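Local coordinates for endoribonuclease L-PSP/chorismate mutase-like domain-containing protein (Agrobacterium tumefaciens, PDB 3D01) that is of unknown function but adopts the YjgF/chorismate mutase-like fold of putative endoribonucleases and assembles as a trimer, at residues I[19-24]-I[130-135]. Sequence-based numbering, arbitrary orientation.
Sequences KELGFT and ATVLGE
Leu-21, in the last turn of helix 3-21, reaches with one methyl group to Thr-131 and Val-132 at the end of helix 118-133. Its CG stands anti to the carbonyl carbon (chi1 -73°) and its chain runs on extended, which carries CD1 across to the neighbouring helix. There CD1 lies 3.8 Å from CG2 of Val-132 and 4.0 Å from CG2 of Thr-131, so a single leucine methyl meets one methyl from each of two successive residues. A long, branched apolar chain suits this place, because the backbones stay apart, with the CA atoms of Leu-21 and Val-132 separated by 8.6 Å. Next, Gly-22 ends the helix in a Schellman motif; at its backbone angles, with phi positive, there is no room for a CB beside the preceding carbonyl oxygen, which suits glycine. The turn then sends Phe-23 inward against Leu-18, Leu-79, Val-82 and Leu-128, so its ring packs where helices 3-21, 70-91 and 118-133 come together.

On the partner helix, Val-132 is buried and also packs on Ile-14 and Leu-18, continuing the apolar seam along helix 3-21. Thr-131 suits the exposed margin: it offers its methyl to Leu-21 while OG1 hydrogen-bonds to the carbonyl oxygen of Asn-127 in its own helix. With only aliphatic carbons meeting between 19-24 and 130-135, the contact rests on van der Waals packing, with a modest hydrophobic gain on the Val-132 side.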
# COMPACT_ATOMS: atom_id res chain seq x y z
N LYS I 19 -9.33 -16.21 21.51
CA LYS I 19 -9.43 -17.63 21.87
C LYS I 19 -10.83 -18.24 21.58
O LYS I 19 -10.95 -19.37 21.12
CB LYS I 19 -9.07 -17.85 23.33
CG LYS I 19 -7.67 -17.51 23.66
CD LYS I 19 -7.32 -17.83 25.09
CE LYS I 19 -5.91 -17.34 25.40
NZ LYS I 19 -5.59 -17.29 26.85
N GLU I 20 -11.88 -17.47 21.85
CA GLU I 20 -13.23 -17.91 21.55
C GLU I 20 -13.41 -18.15 20.06
O GLU I 20 -14.28 -18.91 19.65
CB GLU I 20 -14.24 -16.89 22.02
CG GLU I 20 -14.32 -16.77 23.54
CD GLU I 20 -15.24 -15.66 24.00
OE1 GLU I 20 -15.56 -14.75 23.21
OE2 GLU I 20 -15.65 -15.67 25.17
N LEU I 21 -12.59 -17.49 19.25
CA LEU I 21 -12.64 -17.69 17.80
C LEU I 21 -11.75 -18.84 17.34
O LEU I 21 -11.83 -19.26 16.18
CB LEU I 21 -12.23 -16.41 17.09
CG LEU I 21 -13.21 -15.25 17.09
CD1 LEU I 21 -12.60 -14.08 16.27
CD2 LEU I 21 -14.55 -15.65 16.50
N GLY I 22 -10.91 -19.36 18.22
CA GLY I 22 -10.12 -20.54 17.92
C GLY I 22 -8.63 -20.29 17.87
O GLY I 22 -7.87 -21.21 17.55
N PHE I 23 -8.20 -19.09 18.21
CA PHE I 23 -6.80 -18.72 18.06
C PHE I 23 -6.12 -18.22 19.35
O PHE I 23 -6.70 -17.47 20.13
CB PHE I 23 -6.66 -17.62 17.00
CG PHE I 23 -7.26 -17.98 15.67
CD1 PHE I 23 -6.51 -18.60 14.70
CD2 PHE I 23 -8.58 -17.67 15.39
CE1 PHE I 23 -7.06 -18.90 13.47
CE2 PHE I 23 -9.14 -17.98 14.17
CZ PHE I 23 -8.37 -18.60 13.21
N THR I 24 -4.87 -18.65 19.53
CA THR I 24 -3.95 -18.05 20.47
C THR I 24 -2.92 -17.23 19.69
O THR I 24 -2.57 -17.58 18.54
CB THR I 24 -3.26 -19.11 21.34
OG1 THR I 24 -2.30 -19.82 20.54
CG2 THR I 24 -4.29 -20.11 21.90
N ALA I 130 -12.39 -7.06 13.50
CA ALA I 130 -13.55 -6.33 14.01
C ALA I 130 -14.19 -7.03 15.21
O ALA I 130 -14.59 -6.34 16.18
CB ALA I 130 -14.56 -6.10 12.91
N THR I 131 -14.27 -8.37 15.17
CA THR I 131 -14.82 -9.14 16.30
C THR I 131 -14.05 -8.99 17.61
O THR I 131 -14.65 -8.75 18.66
CB THR I 131 -14.96 -10.64 15.96
OG1 THR I 131 -15.84 -10.77 14.85
CG2 THR I 131 -15.52 -11.45 17.15
N VAL I 132 -12.74 -9.14 17.56
CA VAL I 132 -11.86 -9.14 18.72
C VAL I 132 -11.68 -7.73 19.30
O VAL I 132 -11.60 -7.57 20.53
CB VAL I 132 -10.51 -9.82 18.34
CG1 VAL I 132 -9.45 -9.52 19.32
CG2 VAL I 132 -10.70 -11.35 18.17
N LEU I 133 -11.69 -6.72 18.42
CA LEU I 133 -11.45 -5.33 18.81
C LEU I 133 -12.70 -4.49 18.95
O LEU I 133 -12.65 -3.42 19.53
CB LEU I 133 -10.49 -4.66 17.83
CG LEU I 133 -9.06 -5.19 17.78
CD1 LEU I 133 -8.26 -4.41 16.71
CD2 LEU I 133 -8.33 -5.15 19.16
N GLY I 134 -13.80 -4.94 18.39
CA GLY I 134 -15.00 -4.12 18.31
C GLY I 134 -14.89 -2.98 17.33
O GLY I 134 -14.17 -3.09 16.32
N GLU I 135 -15.61 -1.88 17.60
CA GLU I 135 -15.67 -0.75 16.67
C GLU I 135 -14.29 -0.26 16.25
O GLU I 135 -14.08 0.05 15.07
CB GLU I 135 -16.52 0.42 17.21
CG GLU I 135 -16.40 1.77 16.44
CD GLU I 135 -16.97 1.72 15.01
OE1 GLU I 135 -18.06 1.10 14.81
OE2 GLU I 135 -16.34 2.31 14.08